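Local atomic coordinates of nucleocapsid (Crimean-congo hemorrhagic fever virus, PDB entry 4AKL), a protein that binds single- and double-stranded RNA, including the terminal panhandle of the viral genome, probably takes part in packaging that genome, and displays sequence-non-specific dsDNA endonuclease activity. Residues 208-211 with 212-215; 215-218 with 219-222. All blocks are in the same frame, centred on the assembly; numbering follows the deposited sequence.

How the interactions relate
Interactions 1 and 2 are consecutive pieces of the loop joining helix 195-204 to helix 230-242, with centres about 10 Å apart and Pro215 common to both. Both lie about 41 to 42 Å from the centre of the chain, and each mixes buried with exposed residues. Residues 208-215 contain a short 3-10 helix, 209-213, held by main-chain bonds, with two waters at its end; residues 215-222 form two beta turns tied by a tryptophan side chain. Each sends an apolar side chain to Leu280 of helix 270-292: Ala212 in interaction 1, Ile220 in interaction 2. Ala212 O packs 3.8 Å from Ile220 CD1, so the two pieces also touch directly.

Interaction 1 of 2, residues 208-211 with 212-215; sequences KYIM and AFNP
Ile210 and Phe213 meet three residues apart along one face of the short 3-10 helix 209-213, whose i to i+3 hydrogen bonds are the main evidence for the assignment. Ala212 N donates to Tyr209 O at 3.0 Å, and Phe213 N donates to Ile210 O with an N-H...O angle of 163°. The last bond of the series, Asn214 N to Met211 O, is longer at 3.2 Å and more bent at 146°.

Among side chains the direct contact is modest. Phe213 CB already lies beside Ile210 O; with CG anti to the carbonyl carbon (chi1 -57°), the ring's CG and CD2 also turn toward that oxygen. Ring atom CD2 then comes 4.0 Å from Ile210 CG2, while Ile210 CA lies over one ring face.

Further out, one side of the turn packs on helices 195-204, 245-263 and 270-292. Tyr209 and Phe213 both rest on Leu257 of helix 245-263, Ala212 reaches Phe204 and Leu280, and Met211 touches Trp200 and Glu203.

Beyond Asn214 the i to i+3 series cannot continue, since Pro215 N carries no hydrogen to donate, and two waters supplement the bonding at this end. One water bridges Met211 O and Asn214 O, donating to both. The other donates to the side-chain OD1 of Asn214, at an unusually short distance, and also to Ile210 O, a second partner for that carbonyl besides Phe213 N, with the water oxygen 2.9 Å from Ile210 O.

Interaction 2 of 2, residues 215-218 with 219-222; sequences PPWG and DINK
Trp217 NE1 donates to Asp219 O at 2.8 Å, a bond bent to 132° at the hydrogen, with the acceptor near the indole plane at the ring edge. This bond links two successive type I beta turns, 215-218 and 219-222. The first is closed by Gly218 N to Pro215 O and the second by Lys222 N to Asp219 O, at 2.9 Å. Gly218, at phi 126°, joins them in a conformation where a beta carbon would jam against the preceding carbonyl O, of Trp217. Asp219 O accepts twice, and its two donors arrive from opposite faces of the carbonyl plane. A weak bond from Asn221 N to Asp219 OD2 adds to the second turn.

Apolar contacts lie around the indole. Pro215 CB lies over one face of the Trp217 ring, 3.4 Å above its plane and offset toward the rim. Pro215 CG meets Ile220 CD1 at 3.7 Å. Lys222 CB approaches Trp217 CD1 at 3.7 Å. With CG anti to the backbone N (chi1 -165°), the extended lysine chain runs past the indole in the opposing direction and brings CD to 3.4 Å from Trp217 O.

Ring packing completes the setting: His197 and Trp200 meet Trp217 edge-to-face, and Leu230 and Val231 touch it from helix 230-242. The polar edge of a buried indole is thus satisfied by a main-chain carbonyl, so the indole helps hold the second turn against the first while its carbon surface packs against neighbouring helices.

Interaction 1 of 2, residues 208-211 with 212-215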
ATOM      1  N   LYS A 208     -16.326  35.314  -2.891  1.00 56.73           N
ATOM      2  CA  LYS A 208     -17.591  36.032  -3.133  1.00 54.29           C
ATOM      3  C   LYS A 208     -18.660  35.638  -2.088  1.00 51.10           C
ATOM      4  O   LYS A 208     -19.723  35.092  -2.404  1.00 49.59           O
ATOM      5  CB  LYS A 208     -18.070  35.767  -4.574  1.00 54.56           C
ATOM      6  CG  LYS A 208     -17.110  36.292  -5.623  1.00 57.78           C
ATOM      7  CD  LYS A 208     -17.588  36.028  -7.058  1.00 58.13           C
ATOM      8  CE  LYS A 208     -16.485  36.385  -8.060  1.00 62.64           C
ATOM      9  NZ  LYS A 208     -16.861  35.984  -9.451  1.00 63.70           N
ATOM     10  N   TYR A 209     -18.355  35.940  -0.849  1.00 50.87           N
ATOM     11  CA  TYR A 209     -19.154  35.485   0.288  1.00 49.16           C
ATOM     12  C   TYR A 209     -20.606  36.018   0.364  1.00 46.99           C
ATOM     13  O   TYR A 209     -21.490  35.328   0.927  1.00 45.28           O
ATOM     14  CB  TYR A 209     -18.418  35.772   1.606  1.00 50.01           C
ATOM     15  CG  TYR A 209     -17.864  37.175   1.765  1.00 51.13           C
ATOM     16  CD1 TYR A 209     -18.705  38.243   2.087  1.00 51.08           C
ATOM     17  CD2 TYR A 209     -16.508  37.433   1.616  1.00 53.83           C
ATOM     18  CE1 TYR A 209     -18.190  39.546   2.253  1.00 52.94           C
ATOM     19  CE2 TYR A 209     -15.989  38.714   1.769  1.00 56.05           C
ATOM     20  CZ  TYR A 209     -16.834  39.768   2.083  1.00 55.65           C
ATOM     21  OH  TYR A 209     -16.330  41.042   2.240  1.00 59.35           O
ATOM     22  N   ILE A 210     -20.852  37.208  -0.222  1.00 47.17           N
ATOM     23  CA  ILE A 210     -22.205  37.841  -0.211  1.00 45.56           C
ATOM     24  C   ILE A 210     -23.239  36.917  -0.901  1.00 44.47           C
ATOM     25  O   ILE A 210     -24.427  36.990  -0.593  1.00 42.63           O
ATOM     26  CB  ILE A 210     -22.212  39.232  -0.867  1.00 46.59           C
ATOM     27  CG1 ILE A 210     -21.320  40.219  -0.114  1.00 48.67           C
ATOM     28  CG2 ILE A 210     -23.631  39.839  -0.914  1.00 44.93           C
ATOM     29  CD1 ILE A 210     -21.007  41.467  -0.994  1.00 52.04           C
ATOM     30  N   MET A 211     -22.772  36.040  -1.825  1.00 45.17           N
ATOM     31  CA  MET A 211     -23.656  35.042  -2.469  1.00 44.31           C
ATOM     32  C   MET A 211     -24.395  34.175  -1.462  1.00 43.01           C
ATOM     33  O   MET A 211     -25.491  33.729  -1.724  1.00 42.70           O
ATOM     34  CB  MET A 211     -22.883  34.121  -3.414  1.00 46.30           C
ATOM     35  CG  MET A 211     -22.272  34.809  -4.587  1.00 47.91           C
ATOM     36  SD  MET A 211     -21.211  33.679  -5.504  1.00 49.45           S
ATOM     37  CE  MET A 211     -22.450  32.657  -6.306  1.00 48.47           C
ATOM     38  N   ALA A 212     -23.809  33.936  -0.303  1.00 43.31           N
ATOM     39  CA  ALA A 212     -24.477  33.136   0.726  1.00 42.92           C
ATOM     40  C   ALA A 212     -25.836  33.731   1.207  1.00 41.60           C
ATOM     41  O   ALA A 212     -26.674  33.005   1.737  1.00 41.50           O
ATOM     42  CB  ALA A 212     -23.585  32.963   1.855  1.00 43.85           C
ATOM     43  N   PHE A 213     -26.066  35.029   0.987  1.00 41.14           N
ATOM     44  CA  PHE A 213     -27.357  35.642   1.400  1.00 40.41           C
ATOM     45  C   PHE A 213     -28.552  35.300   0.533  1.00 40.48           C
ATOM     46  O   PHE A 213     -29.684  35.438   1.042  1.00 41.08           O
ATOM     47  CB  PHE A 213     -27.261  37.153   1.521  1.00 39.96           C
ATOM     48  CG  PHE A 213     -26.215  37.629   2.458  1.00 40.54           C
ATOM     49  CD1 PHE A 213     -25.694  36.810   3.492  1.00 40.27           C
ATOM     50  CD2 PHE A 213     -25.738  38.922   2.334  1.00 41.66           C
ATOM     51  CE1 PHE A 213     -24.740  37.278   4.314  1.00 41.39           C
ATOM     52  CE2 PHE A 213     -24.771  39.416   3.198  1.00 42.01           C
ATOM     53  CZ  PHE A 213     -24.265  38.583   4.193  1.00 42.46           C
ATOM     54  N   ASN A 214     -28.340  34.894  -0.727  1.00 40.76           N
ATOM     55  CA  ASN A 214     -29.431  34.369  -1.596  1.00 41.02           C
ATOM     56  C   ASN A 214     -29.038  33.296  -2.675  1.00 42.13           C
ATOM     57  O   ASN A 214     -29.015  33.587  -3.873  1.00 42.08           O
ATOM     58  CB  ASN A 214     -30.289  35.507  -2.227  1.00 40.38           C
ATOM     59  CG  ASN A 214     -29.541  36.349  -3.268  1.00 40.12           C
ATOM     60  OD1 ASN A 214     -28.366  36.658  -3.105  1.00 39.15           O
ATOM     61  ND2 ASN A 214     -30.248  36.734  -4.348  1.00 36.90           N
ATOM     62  N   PRO A 215     -28.766  32.038  -2.225  1.00 43.41           N
ATOM     63  CA  PRO A 215     -28.503  30.949  -3.119  1.00 45.15           C
ATOM     64  C   PRO A 215     -29.736  30.614  -3.975  1.00 46.38           C
ATOM     65  O   PRO A 215     -30.844  30.829  -3.518  1.00 45.52           O
ATOM     66  CB  PRO A 215     -28.216  29.768  -2.175  1.00 46.37           C
ATOM     67  CG  PRO A 215     -28.075  30.278  -0.895  1.00 45.05           C
ATOM     68  CD  PRO A 215     -28.703  31.599  -0.824  1.00 43.41           C
TER
HETATM   69  O   HOH W   1     -26.551  38.114  -2.203  1.00 41.57           O
HETATM   70  O   HOH W   2     -26.350  33.542  -4.838  1.00 49.11           O

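Interaction 2 of 2, residues 215-218 with 219-222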
ATOM      1  N   PRO A 215     -28.766  32.038  -2.225  1.00 43.41           N
ATOM      2  CA  PRO A 215     -28.503  30.949  -3.119  1.00 45.15           C
ATOM      3  C   PRO A 215     -29.736  30.614  -3.975  1.00 46.38           C
ATOM      4  O   PRO A 215     -30.844  30.829  -3.518  1.00 45.52           O
ATOM      5  CB  PRO A 215     -28.216  29.768  -2.175  1.00 46.37           C
ATOM      6  CG  PRO A 215     -28.075  30.278  -0.895  1.00 45.05           C
ATOM      7  CD  PRO A 215     -28.703  31.599  -0.824  1.00 43.41           C
ATOM      8  N   PRO A 216     -29.530  30.071  -5.198  1.00 48.27           N
ATOM      9  CA  PRO A 216     -30.616  29.749  -6.164  1.00 50.15           C
ATOM     10  C   PRO A 216     -31.609  28.646  -5.742  1.00 52.12           C
ATOM     11  O   PRO A 216     -32.752  28.642  -6.222  1.00 52.87           O
ATOM     12  CB  PRO A 216     -29.845  29.291  -7.422  1.00 51.42           C
ATOM     13  CG  PRO A 216     -28.535  28.877  -6.946  1.00 51.47           C
ATOM     14  CD  PRO A 216     -28.206  29.720  -5.755  1.00 49.33           C
ATOM     15  N   TRP A 217     -31.147  27.728  -4.876  1.00 53.69           N
ATOM     16  CA  TRP A 217     -31.963  26.596  -4.361  1.00 56.26           C
ATOM     17  C   TRP A 217     -32.878  27.040  -3.211  1.00 56.29           C
ATOM     18  O   TRP A 217     -33.864  26.355  -2.887  1.00 58.88           O
ATOM     19  CB  TRP A 217     -31.070  25.433  -3.883  1.00 57.79           C
ATOM     20  CG  TRP A 217     -30.111  25.809  -2.749  1.00 55.02           C
ATOM     21  CD1 TRP A 217     -30.420  25.999  -1.426  1.00 53.49           C
ATOM     22  CD2 TRP A 217     -28.714  26.039  -2.869  1.00 53.09           C
ATOM     23  NE1 TRP A 217     -29.288  26.340  -0.716  1.00 51.28           N
ATOM     24  CE2 TRP A 217     -28.228  26.372  -1.579  1.00 51.49           C
ATOM     25  CE3 TRP A 217     -27.816  26.013  -3.946  1.00 54.10           C
ATOM     26  CZ2 TRP A 217     -26.873  26.669  -1.335  1.00 51.51           C
ATOM     27  CZ3 TRP A 217     -26.453  26.304  -3.700  1.00 53.97           C
ATOM     28  CH2 TRP A 217     -26.005  26.628  -2.401  1.00 52.58           C
ATOM     29  N   GLY A 218     -32.536  28.163  -2.592  1.00 54.27           N
ATOM     30  CA  GLY A 218     -33.310  28.707  -1.489  1.00 54.30           C
ATOM     31  C   GLY A 218     -32.446  28.947  -0.265  1.00 53.60           C
ATOM     32  O   GLY A 218     -31.343  29.474  -0.353  1.00 51.80           O
ATOM     33  N   ASP A 219     -32.941  28.536   0.890  1.00 55.62           N
ATOM     34  CA  ASP A 219     -32.214  28.775   2.129  1.00 55.63           C
ATOM     35  C   ASP A 219     -30.838  28.105   2.127  1.00 56.31           C
ATOM     36  O   ASP A 219     -30.670  26.995   1.589  1.00 57.75           O
ATOM     37  CB  ASP A 219     -33.007  28.282   3.329  1.00 57.97           C
ATOM     38  CG  ASP A 219     -32.447  28.821   4.629  1.00 58.01           C
ATOM     39  OD1 ASP A 219     -32.466  30.073   4.788  1.00 56.06           O
ATOM     40  OD2 ASP A 219     -31.990  27.990   5.451  1.00 59.65           O
ATOM     41  N   ILE A 220     -29.867  28.784   2.746  1.00 55.42           N
ATOM     42  CA  ILE A 220     -28.484  28.319   2.791  1.00 56.10           C
ATOM     43  C   ILE A 220     -28.334  26.901   3.414  1.00 59.28           C
ATOM     44  O   ILE A 220     -27.417  26.152   3.059  1.00 60.29           O
ATOM     45  CB  ILE A 220     -27.600  29.337   3.550  1.00 54.72           C
ATOM     46  CG1 ILE A 220     -26.128  29.128   3.244  1.00 54.89           C
ATOM     47  CG2 ILE A 220     -27.848  29.264   5.068  1.00 55.76           C
ATOM     48  CD1 ILE A 220     -25.759  29.328   1.796  1.00 53.63           C
ATOM     49  N   ASN A 221     -29.234  26.547   4.321  1.00 60.87           N
ATOM     50  CA  ASN A 221     -29.180  25.257   4.990  1.00 64.46           C
ATOM     51  C   ASN A 221     -30.001  24.181   4.286  1.00 67.20           C
ATOM     52  O   ASN A 221     -29.949  23.016   4.695  1.00 70.26           O
ATOM     53  CB  ASN A 221     -29.647  25.403   6.436  1.00 65.22           C
ATOM     54  CG  ASN A 221     -28.789  26.377   7.221  1.00 63.63           C
ATOM     55  OD1 ASN A 221     -27.557  26.259   7.245  1.00 63.43           O
ATOM     56  ND2 ASN A 221     -29.431  27.351   7.868  1.00 62.36           N
ATOM     57  N   LYS A 222     -30.737  24.551   3.229  1.00 66.41           N
ATOM     58  CA  LYS A 222     -31.636  23.589   2.537  1.00 69.52           C
ATOM     59  C   LYS A 222     -30.945  22.245   2.235  1.00 72.79           C
ATOM     60  O   LYS A 222     -29.898  22.202   1.574  1.00 72.21           O
ATOM     61  CB  LYS A 222     -32.246  24.177   1.232  1.00 68.09           C
ATOM     62  CG  LYS A 222     -33.443  23.349   0.720  1.00 71.30           C
ATOM     63  CD  LYS A 222     -34.121  23.906  -0.533  1.00 70.75           C
ATOM     64  CE  LYS A 222     -35.286  22.973  -0.975  1.00 74.21           C
ATOM     65  NZ  LYS A 222     -35.820  23.306  -2.317  1.00 73.90           N
TER